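Local atomic coordinates of uncharacterized protein (Escherichia coli O157:H7, PDB entry 4ZV9), a protein that is of unknown function but belongs to the dienelactone hydrolase family and is probably an alpha/beta-hydrolase acting on ester or lactone bonds. Residues A[113-118]-A[122-127]; A[68-73]-A[232-237]; A[47-52]-A[93-98]. One frame throughout, in Å; residues are numbered along the deposited sequence.

Contact 1: A[113-118]-A[122-127]; sequences FMQRYP and GKVGIT
The side chains of Gln-115 and Val-124 cross at about a right angle, with one methyl of the valine pressed against the root of the glutamine. CG1 of Val-124 is anti to the backbone N (chi1 -178°), which leaves CG2 on the side of the helix. That methyl lies 3.7 Å from Gln-115 CG in the conformer described, one of two modelled for this residue. It also reaches the main chain, with Val-124 CG2 3.6 Å from Gln-115 N, and so sits where the side chains of Met-114 and Gln-115 diverge. Its third neighbour is Met-114 CB, 3.9 Å from Val-124 CG2. Beyond CB the selenomethionine, also described in one of two conformers, bends at chi2 and chi3 and leads away from Val-124, toward Ala-44 of strand 42-48 and Leu-32 of strand 28-35. The segments form the second half of a crossover from strand 71-75 to strand 123-128 of the alpha/beta-hydrolase fold, by way of helices 88-97 and 100-116: helix 100-116 runs out near here, the chain turns a corner at Gly-122, and strand 123-128 enters the sheet parallel to strand 42-48. Gln-115 CG stands anti to its carbonyl carbon, 3.8 Å from Gly-122 O, and the chain beyond it is extended. Gln-115 O faces the CA of Gly-122, a CA-H...O contact of 3.4 Å that is nearly straight, 166° at the hydrogen. One water spans the junction by donating to two carbonyl oxygens, Met-114 O at 2.8 Å and Lys-123 O at 2.9 Å. It also accepts a weak bond from Gly-122 N, so Met-114, Gly-122 and Lys-123 share this water. On the edge away from strand 42-48, Val-124 and Ile-126 form backbone bonds with Ala-147 and Cys-148.

Contact 2: A[68-73]-A[232-237]; sequences AGYIAL and KWFDKY
In both Tyr-70 and Phe-234 the CG atom stands anti to the carbonyl carbon (chi1 -52° and -69°), and with these settings the tyrosine ring extends to the helix while the phenylalanine ring swings off beside it. The pair is an offset edge-to-face stack: the edge of Phe-234 is turned toward the face of Tyr-70, with planes at 74° and centroids 5.7 Å apart. Closer contact is made nearer the helix backbone, where Phe-234 CB lies 3.7 Å from Tyr-70 CZ. Farther along, Phe-234 CD2 and Tyr-70 CE2 are 4.1 Å apart. The tyrosine leads from the Schellman motif at Gly-69, just after helix 56-67, into strand 71-75, so the contact joins this entry to the central sheet with the C-terminal helix 220-237 of the alpha/beta-hydrolase fold. Val-45 of strand 42-48 touches both aromatic side chains, and Phe-234 continues onto Cys-148 and Val-150. The hydroxyl ends beside the helix backbone: Tyr-70 OH is 3.2 Å from Asp-235 N, but the angle is too poor for a hydrogen bond. Instead, a water in the plane of the tyrosine ring bonds to Tyr-70 OH at 3.2 Å and lies near Phe-234 O, to which it can donate at most weakly, since other acceptors compete. The attachment of the C-terminal helix here is therefore mainly aromatic and apolar, with at most a weak water-mediated link to Phe-234 O.

Contact 3: A[47-52]-A[93-98]; sequences VVHENR and ELQQQV
Gln-95 reaches from helix 88-97 into the loop after strand 42-48, which in alpha/beta-hydrolases borders the active site and often contributes to the oxyanion hole. The hydrogen bonds converge on Glu-50 O. Gln-95 NE2 donates to it over 3.1 Å, at 148° and in the carbonyl plane on a lone pair. His-49 ND1 donates to the same oxygen over 2.8 Å, straighter at 164° and with the oxygen in the ring plane, while His-49 NE2 bonds to Gly-77 N. The other end of the amide is held too, since Gln-95 OE1 bonds to Gly-53 N, so both ends of the group are fixed by loop backbone.

Van der Waals contacts fill in around these bonds. His-49 and Gln-95 slide past each other in opposite directions, ring and amide planes 58° apart, with Gln-95 OE1 3.2 Å from His-49 CE1. Nearer the helix, Gln-95 CB lies 3.6 Å from Asn-51 O.

Charged groups tie the loop to helix 88-97 and to itself: Arg-52 NE forms a salt bridge with Asp-88, and Arg-52 NH2 another with Glu-50 OE1 at 3.1 Å, by charge only, the oxygen well out of the guanidinium plane. Arg-52 NH1, by contrast, donates to Asn-51 OD1 over 3.0 Å in that plane.

All three contacts reach one sheet. Contacts 1 and 2 have centres about 11 Å apart and share apolar packing: Met-114 CG lies 3.8 Å from Leu-73 CD2, and Thr-127 CG2 lies 4.2 Å from Phe-234 CZ. Contact 3 is centred about 22 Å from contact 1 and 24 Å from contact 2, yet strand 42-48 joins it to both, through probable hydrogen bonds of Val-48 N to Thr-127 O and Val-47 N to Leu-73 O, each 2.9 Å. The strand of contact 1 runs on toward Cys-130, modified in this crystal and probably the nucleophile, as in dienelactone hydrolases. Contact 3 adjoins this probable active site, Glu-50 and Gln-95 touching Phe-129 and Tyr-131, which flank Cys-130.

Contact 1: A[113-118]-A[122-127]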
loop_
_atom_site.group_PDB
_atom_site.type_symbol
_atom_site.label_atom_id
_atom_site.label_comp_id
_atom_site.label_asym_id
_atom_site.label_seq_id
_atom_site.Cartn_x
_atom_site.Cartn_y
_atom_site.Cartn_z
ATOM N N PHE A 113 -7.090 -8.222 9.798
ATOM C CA PHE A 113 -6.252 -8.486 10.938
ATOM C C PHE A 113 -5.907 -7.183 11.663
ATOM O O PHE A 113 -5.960 -7.131 12.890
ATOM C CB PHE A 113 -4.972 -9.218 10.495
ATOM C CG PHE A 113 -4.034 -9.566 11.627
ATOM C CD1 PHE A 113 -4.296 -10.633 12.462
ATOM C CD2 PHE A 113 -2.878 -8.837 11.826
ATOM C CE1 PHE A 113 -3.432 -10.948 13.506
ATOM C CE2 PHE A 113 -2.003 -9.148 12.861
ATOM C CZ PHE A 113 -2.275 -10.207 13.695
HETATM N N MSE A 114 -5.588 -6.133 10.914
HETATM C CA MSE A 114 -5.236 -4.846 11.522
HETATM C C MSE A 114 -6.467 -4.180 12.119
HETATM O O MSE A 114 -6.344 -3.378 13.042
HETATM C CB MSE A 114 -4.514 -3.943 10.518
HETATM C CG MSE A 114 -3.107 -4.445 10.204
HETATM SE SE MSE A 114 -1.987 -4.101 11.801
HETATM C CE MSE A 114 -2.108 -5.818 12.716
ATOM N N GLN A 115 -7.654 -4.495 11.601
ATOM C CA GLN A 115 -8.908 -3.953 12.159
ATOM C C GLN A 115 -9.125 -4.446 13.581
ATOM O O GLN A 115 -9.613 -3.712 14.432
ATOM C CB GLN A 115 -10.140 -4.370 11.324
ATOM C CG GLN A 115 -10.436 -3.481 10.111
ATOM C CD GLN A 115 -11.459 -4.047 9.125
ATOM O OE1 GLN A 115 -11.729 -5.239 9.109
ATOM N NE2 GLN A 115 -11.978 -3.193 8.252
ATOM N N ARG A 116 -8.759 -5.698 13.821
ATOM C CA ARG A 116 -8.974 -6.335 15.112
ATOM C C ARG A 116 -7.742 -6.372 16.018
ATOM O O ARG A 116 -7.801 -6.913 17.119
ATOM C CB ARG A 116 -9.458 -7.761 14.867
ATOM C CG ARG A 116 -10.650 -7.795 13.923
ATOM C CD ARG A 116 -10.945 -9.185 13.411
ATOM N NE ARG A 116 -11.820 -9.155 12.244
ATOM C CZ ARG A 116 -13.119 -9.439 12.219
ATOM N NH1 ARG A 116 -13.779 -9.821 13.310
ATOM N NH2 ARG A 116 -13.766 -9.351 11.066
ATOM N N TYR A 117 -6.638 -5.806 15.558
ATOM C CA TYR A 117 -5.386 -5.837 16.312
ATOM C C TYR A 117 -5.573 -5.085 17.634
ATOM O O TYR A 117 -5.946 -3.919 17.618
ATOM C CB TYR A 117 -4.268 -5.215 15.475
ATOM C CG TYR A 117 -2.872 -5.484 16.012
ATOM C CD1 TYR A 117 -2.301 -6.754 15.914
ATOM C CD2 TYR A 117 -2.124 -4.479 16.576
ATOM C CE1 TYR A 117 -1.016 -7.010 16.385
ATOM C CE2 TYR A 117 -0.841 -4.720 17.056
ATOM C CZ TYR A 117 -0.297 -5.989 16.955
ATOM O OH TYR A 117 0.981 -6.210 17.427
ATOM N N PRO A 118 -5.297 -5.741 18.774
ATOM C CA PRO A 118 -5.527 -5.118 20.088
ATOM C C PRO A 118 -4.913 -3.736 20.299
ATOM O O PRO A 118 -5.547 -2.887 20.937
ATOM C CB PRO A 118 -4.931 -6.138 21.091
ATOM C CG PRO A 118 -4.877 -7.430 20.347
ATOM C CD PRO A 118 -4.619 -7.050 18.910
ATOM N N GLY A 122 -8.804 0.209 15.285
ATOM C CA GLY A 122 -9.879 -0.365 14.477
ATOM C C GLY A 122 -9.950 0.263 13.097
ATOM O O GLY A 122 -10.519 -0.334 12.185
ATOM N N LYS A 123 -9.417 1.471 12.932
ATOM C CA LYS A 123 -9.389 2.118 11.610
ATOM C C LYS A 123 -8.138 1.658 10.846
ATOM O O LYS A 123 -7.047 1.575 11.417
ATOM C CB LYS A 123 -9.382 3.636 11.716
ATOM C CG LYS A 123 -10.671 4.193 12.276
ATOM C CD LYS A 123 -10.748 5.700 12.320
ATOM C CE LYS A 123 -12.082 6.154 11.741
ATOM N NZ LYS A 123 -12.357 7.567 12.102
ATOM N N VAL A 124 -8.325 1.319 9.577
ATOM C CA VAL A 124 -7.244 0.842 8.740
ATOM C C VAL A 124 -7.258 1.544 7.384
ATOM O O VAL A 124 -8.300 1.652 6.739
ATOM C CB VAL A 124 -7.350 -0.675 8.494
ATOM C CG1 VAL A 124 -6.171 -1.147 7.661
ATOM C CG2 VAL A 124 -7.373 -1.436 9.806
ATOM N N GLY A 125 -6.092 2.021 6.980
ATOM C CA GLY A 125 -5.898 2.605 5.663
ATOM C C GLY A 125 -4.997 1.676 4.870
ATOM O O GLY A 125 -4.460 0.705 5.417
ATOM N N ILE A 126 -4.856 1.946 3.577
ATOM C CA ILE A 126 -4.022 1.116 2.734
ATOM C C ILE A 126 -3.269 1.967 1.706
ATOM O O ILE A 126 -3.796 2.967 1.213
ATOM C CB ILE A 126 -4.856 0.002 2.041
ATOM C CG1 ILE A 126 -3.932 -1.032 1.385
ATOM C CG2 ILE A 126 -5.809 0.582 1.011
ATOM C CD1 ILE A 126 -4.604 -2.359 1.061
ATOM N N THR A 127 -2.039 1.560 1.400
ATOM C CA THR A 127 -1.261 2.215 0.363
ATOM C C THR A 127 -0.422 1.157 -0.286
ATOM O O THR A 127 -0.095 0.133 0.330
ATOM C CB THR A 127 -0.375 3.362 0.911
ATOM O OG1 THR A 127 0.217 4.090 -0.172
ATOM C CG2 THR A 127 0.699 2.830 1.832
HETATM O O HOH W 1 -7.065 -0.683 13.222
#

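Contact 2: A[68-73]-A[232-237]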
loop_
_atom_site.group_PDB
_atom_site.type_symbol
_atom_site.label_atom_id
_atom_site.label_comp_id
_atom_site.label_asym_id
_atom_site.label_seq_id
_atom_site.Cartn_x
_atom_site.Cartn_y
_atom_site.Cartn_z
ATOM N N ALA A 68 5.821 8.065 10.995
ATOM C CA ALA A 68 4.766 9.068 10.902
ATOM C C ALA A 68 3.689 8.881 11.977
ATOM O O ALA A 68 2.779 9.695 12.069
ATOM C CB ALA A 68 4.149 9.068 9.506
ATOM N N GLY A 69 3.767 7.793 12.752
ATOM C CA GLY A 69 2.845 7.548 13.869
ATOM C C GLY A 69 1.764 6.485 13.698
ATOM O O GLY A 69 0.830 6.434 14.483
ATOM N N TYR A 70 1.896 5.598 12.716
ATOM C CA TYR A 70 0.884 4.551 12.486
ATOM C C TYR A 70 1.470 3.150 12.601
ATOM O O TYR A 70 2.686 2.967 12.443
ATOM C CB TYR A 70 0.270 4.725 11.111
ATOM C CG TYR A 70 -0.225 6.143 10.882
ATOM C CD1 TYR A 70 -1.381 6.592 11.487
ATOM C CD2 TYR A 70 0.502 7.039 10.105
ATOM C CE1 TYR A 70 -1.830 7.899 11.307
ATOM C CE2 TYR A 70 0.070 8.343 9.914
ATOM C CZ TYR A 70 -1.102 8.770 10.520
ATOM O OH TYR A 70 -1.537 10.073 10.344
ATOM N N ILE A 71 0.623 2.163 12.894
ATOM C CA ILE A 71 1.073 0.761 12.880
ATOM C C ILE A 71 1.018 0.330 11.426
ATOM O O ILE A 71 -0.030 0.408 10.810
ATOM C CB ILE A 71 0.178 -0.182 13.707
ATOM C CG1 ILE A 71 0.202 0.242 15.177
ATOM C CG2 ILE A 71 0.699 -1.615 13.586
ATOM C CD1 ILE A 71 -0.842 -0.440 16.035
ATOM N N ALA A 72 2.143 -0.133 10.885
ATOM C CA ALA A 72 2.203 -0.547 9.498
ATOM C C ALA A 72 2.393 -2.053 9.386
ATOM O O ALA A 72 3.190 -2.643 10.119
ATOM C CB ALA A 72 3.342 0.180 8.803
ATOM N N LEU A 73 1.638 -2.675 8.488
ATOM C CA LEU A 73 1.788 -4.094 8.209
ATOM C C LEU A 73 1.984 -4.274 6.712
ATOM O O LEU A 73 1.136 -3.852 5.918
ATOM C CB LEU A 73 0.577 -4.878 8.663
ATOM C CG LEU A 73 0.573 -6.364 8.295
ATOM C CD1 LEU A 73 1.784 -7.117 8.852
ATOM C CD2 LEU A 73 -0.695 -7.017 8.797
ATOM N N LYS A 232 -0.407 13.679 4.880
ATOM C CA LYS A 232 -1.529 14.572 5.179
ATOM C C LYS A 232 -2.869 13.842 5.045
ATOM O O LYS A 232 -3.812 14.112 5.793
ATOM C CB LYS A 232 -1.520 15.800 4.265
ATOM C CG LYS A 232 -0.356 16.726 4.582
ATOM C CD LYS A 232 -0.375 18.047 3.824
ATOM C CE LYS A 232 0.978 18.723 3.971
ATOM N NZ LYS A 232 0.926 20.148 3.557
ATOM N N TRP A 233 -2.961 12.946 4.073
ATOM C CA TRP A 233 -4.176 12.178 3.841
ATOM C C TRP A 233 -4.396 11.260 5.052
ATOM O O TRP A 233 -5.508 11.184 5.593
ATOM C CB TRP A 233 -4.033 11.369 2.549
ATOM C CG TRP A 233 -5.319 10.931 1.907
ATOM C CD1 TRP A 233 -5.813 9.665 1.848
ATOM C CD2 TRP A 233 -6.232 11.757 1.162
ATOM N NE1 TRP A 233 -6.990 9.653 1.127
ATOM C CE2 TRP A 233 -7.270 10.923 0.700
ATOM C CE3 TRP A 233 -6.274 13.123 0.854
ATOM C CZ2 TRP A 233 -8.348 11.407 -0.058
ATOM C CZ3 TRP A 233 -7.346 13.606 0.111
ATOM C CH2 TRP A 233 -8.366 12.747 -0.339
ATOM N N PHE A 234 -3.333 10.575 5.476
ATOM C CA PHE A 234 -3.414 9.703 6.654
ATOM C C PHE A 234 -3.850 10.485 7.882
ATOM O O PHE A 234 -4.692 10.025 8.648
ATOM C CB PHE A 234 -2.075 9.016 6.972
ATOM C CG PHE A 234 -1.639 7.959 5.968
ATOM C CD1 PHE A 234 -2.555 7.304 5.142
ATOM C CD2 PHE A 234 -0.313 7.576 5.912
ATOM C CE1 PHE A 234 -2.132 6.336 4.239
ATOM C CE2 PHE A 234 0.108 6.583 5.040
ATOM C CZ PHE A 234 -0.804 5.966 4.199
ATOM N N ASP A 235 -3.244 11.651 8.078
ATOM C CA ASP A 235 -3.547 12.483 9.226
ATOM C C ASP A 235 -5.011 12.914 9.216
ATOM O O ASP A 235 -5.664 12.969 10.249
ATOM C CB ASP A 235 -2.657 13.722 9.215
ATOM C CG ASP A 235 -2.926 14.637 10.386
ATOM O OD1 ASP A 235 -2.807 14.172 11.536
ATOM O OD2 ASP A 235 -3.263 15.816 10.162
ATOM N N LYS A 236 -5.527 13.199 8.032
ATOM C CA LYS A 236 -6.907 13.625 7.894
ATOM C C LYS A 236 -7.917 12.494 8.109
ATOM O O LYS A 236 -8.956 12.711 8.722
ATOM C CB LYS A 236 -7.112 14.208 6.501
ATOM C CG LYS A 236 -8.424 14.944 6.288
ATOM C CD LYS A 236 -8.471 15.486 4.872
ATOM C CE LYS A 236 -9.748 16.155 4.521
ATOM N NZ LYS A 236 -10.337 16.956 5.612
ATOM N N TYR A 237 -7.616 11.295 7.615
ATOM C CA TYR A 237 -8.610 10.227 7.610
ATOM C C TYR A 237 -8.402 9.041 8.541
ATOM O O TYR A 237 -9.308 8.241 8.677
ATOM C CB TYR A 237 -8.835 9.742 6.175
ATOM C CG TYR A 237 -9.443 10.812 5.286
ATOM C CD1 TYR A 237 -10.732 11.278 5.517
ATOM C CD2 TYR A 237 -8.748 11.327 4.192
ATOM C CE1 TYR A 237 -11.311 12.249 4.693
ATOM C CE2 TYR A 237 -9.314 12.294 3.365
ATOM C CZ TYR A 237 -10.598 12.747 3.624
ATOM O OH TYR A 237 -11.150 13.690 2.813
HETATM O O HOH W 2 -4.293 10.072 11.996
#

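Contact 3: A[47-52]-A[93-98]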
loop_
_atom_site.group_PDB
_atom_site.type_symbol
_atom_site.label_atom_id
_atom_site.label_comp_id
_atom_site.label_asym_id
_atom_site.label_seq_id
_atom_site.Cartn_x
_atom_site.Cartn_y
_atom_site.Cartn_z
ATOM N N VAL A 47 0.503 -1.865 3.955
ATOM C CA VAL A 47 1.377 -1.443 2.874
ATOM C C VAL A 47 1.551 -2.608 1.908
ATOM O O VAL A 47 2.039 -3.669 2.290
ATOM C CB VAL A 47 2.735 -0.999 3.423
ATOM C CG1 VAL A 47 3.680 -0.612 2.289
ATOM C CG2 VAL A 47 2.565 0.154 4.386
ATOM N N VAL A 48 1.165 -2.411 0.655
ATOM C CA VAL A 48 1.213 -3.472 -0.336
ATOM C C VAL A 48 2.381 -3.273 -1.285
ATOM O O VAL A 48 2.526 -2.215 -1.915
ATOM C CB VAL A 48 -0.076 -3.536 -1.168
ATOM C CG1 VAL A 48 -0.056 -4.761 -2.076
ATOM C CG2 VAL A 48 -1.299 -3.552 -0.266
ATOM N N HIS A 49 3.190 -4.317 -1.430
ATOM C CA HIS A 49 4.373 -4.249 -2.294
ATOM C C HIS A 49 4.067 -4.217 -3.793
ATOM O O HIS A 49 2.898 -4.190 -4.215
ATOM C CB HIS A 49 5.345 -5.405 -1.969
ATOM C CG HIS A 49 4.745 -6.783 -2.083
ATOM N ND1 HIS A 49 4.362 -7.333 -3.287
ATOM C CD2 HIS A 49 4.554 -7.752 -1.155
ATOM C CE1 HIS A 49 3.937 -8.573 -3.097
ATOM N NE2 HIS A 49 4.045 -8.853 -1.811
ATOM N N GLU A 50 5.134 -4.186 -4.597
ATOM C CA GLU A 50 5.028 -4.130 -6.047
ATOM C C GLU A 50 4.887 -5.557 -6.623
ATOM O O GLU A 50 4.329 -6.454 -5.962
ATOM C CB GLU A 50 6.243 -3.339 -6.605
ATOM C CG GLU A 50 6.347 -1.908 -6.061
ATOM C CD GLU A 50 7.625 -1.165 -6.474
ATOM O OE1 GLU A 50 8.716 -1.716 -6.286
ATOM O OE2 GLU A 50 7.552 -0.001 -6.926
ATOM N N ASN A 51 5.418 -5.796 -7.816
ATOM C CA ASN A 51 5.312 -7.106 -8.464
ATOM C C ASN A 51 6.463 -8.072 -8.187
ATOM O O ASN A 51 6.680 -9.024 -8.950
ATOM C CB ASN A 51 5.172 -6.930 -9.979
ATOM C CG ASN A 51 6.365 -6.237 -10.614
ATOM O OD1 ASN A 51 7.203 -5.663 -9.939
ATOM N ND2 ASN A 51 6.416 -6.257 -11.935
ATOM N N ARG A 52 7.199 -7.858 -7.107
ATOM C CA ARG A 52 8.336 -8.708 -6.804
ATOM C C ARG A 52 8.512 -9.022 -5.319
ATOM O O ARG A 52 9.633 -9.216 -4.856
ATOM C CB ARG A 52 9.598 -8.084 -7.394
ATOM C CG ARG A 52 9.805 -6.612 -7.063
ATOM C CD ARG A 52 10.315 -5.935 -8.296
ATOM N NE ARG A 52 10.871 -4.597 -8.096
ATOM C CZ ARG A 52 10.312 -3.465 -8.491
ATOM N NH1 ARG A 52 9.116 -3.477 -9.080
ATOM N NH2 ARG A 52 10.952 -2.316 -8.287
ATOM N N GLU A 93 9.472 -13.217 -11.192
ATOM C CA GLU A 93 9.156 -14.533 -11.710
ATOM C C GLU A 93 8.304 -15.347 -10.736
ATOM O O GLU A 93 7.321 -15.967 -11.127
ATOM C CB GLU A 93 10.467 -15.258 -12.008
ATOM C CG GLU A 93 10.308 -16.726 -12.342
ATOM C CD GLU A 93 11.652 -17.403 -12.546
ATOM O OE1 GLU A 93 12.665 -16.681 -12.745
ATOM O OE2 GLU A 93 11.699 -18.648 -12.512
ATOM N N LEU A 94 8.667 -15.320 -9.462
ATOM C CA LEU A 94 7.917 -16.052 -8.448
ATOM C C LEU A 94 6.511 -15.493 -8.262
ATOM O O LEU A 94 5.557 -16.260 -8.119
ATOM C CB LEU A 94 8.646 -16.055 -7.094
ATOM C CG LEU A 94 9.919 -16.906 -7.037
ATOM C CD1 LEU A 94 10.642 -16.691 -5.709
ATOM C CD2 LEU A 94 9.627 -18.387 -7.239
ATOM N N GLN A 95 6.374 -14.167 -8.246
ATOM C CA GLN A 95 5.058 -13.575 -7.974
ATOM C C GLN A 95 4.060 -13.956 -9.072
ATOM O O GLN A 95 2.884 -14.149 -8.795
ATOM C CB GLN A 95 5.152 -12.063 -7.750
ATOM C CG GLN A 95 3.852 -11.462 -7.246
ATOM C CD GLN A 95 4.024 -10.098 -6.587
ATOM O OE1 GLN A 95 4.947 -9.874 -5.810
ATOM N NE2 GLN A 95 3.102 -9.194 -6.865
ATOM N N GLN A 96 4.547 -14.107 -10.302
ATOM C CA GLN A 96 3.717 -14.567 -11.421
ATOM C C GLN A 96 3.139 -15.969 -11.240
ATOM O O GLN A 96 2.087 -16.272 -11.780
ATOM C CB GLN A 96 4.532 -14.591 -12.710
ATOM C CG GLN A 96 4.773 -13.234 -13.313
ATOM C CD GLN A 96 5.609 -13.317 -14.573
ATOM O OE1 GLN A 96 6.285 -14.325 -14.834
ATOM N NE2 GLN A 96 5.598 -12.241 -15.349
ATOM N N GLN A 97 3.823 -16.808 -10.474
ATOM C CA GLN A 97 3.387 -18.175 -10.235
ATOM C C GLN A 97 2.355 -18.266 -9.113
ATOM O O GLN A 97 1.731 -19.300 -8.947
ATOM C CB GLN A 97 4.580 -19.058 -9.862
ATOM C CG GLN A 97 5.721 -19.103 -10.876
ATOM C CD GLN A 97 7.012 -19.707 -10.307
ATOM O OE1 GLN A 97 7.038 -20.241 -9.190
ATOM N NE2 GLN A 97 8.094 -19.636 -11.089
ATOM N N VAL A 98 2.189 -17.209 -8.330
ATOM C CA VAL A 98 1.258 -17.234 -7.209
ATOM C C VAL A 98 -0.164 -16.977 -7.730
ATOM O O VAL A 98 -0.366 -16.117 -8.585
ATOM C CB VAL A 98 1.634 -16.168 -6.146
ATOM C CG1 VAL A 98 0.642 -16.167 -4.980
ATOM C CG2 VAL A 98 3.038 -16.414 -5.602
#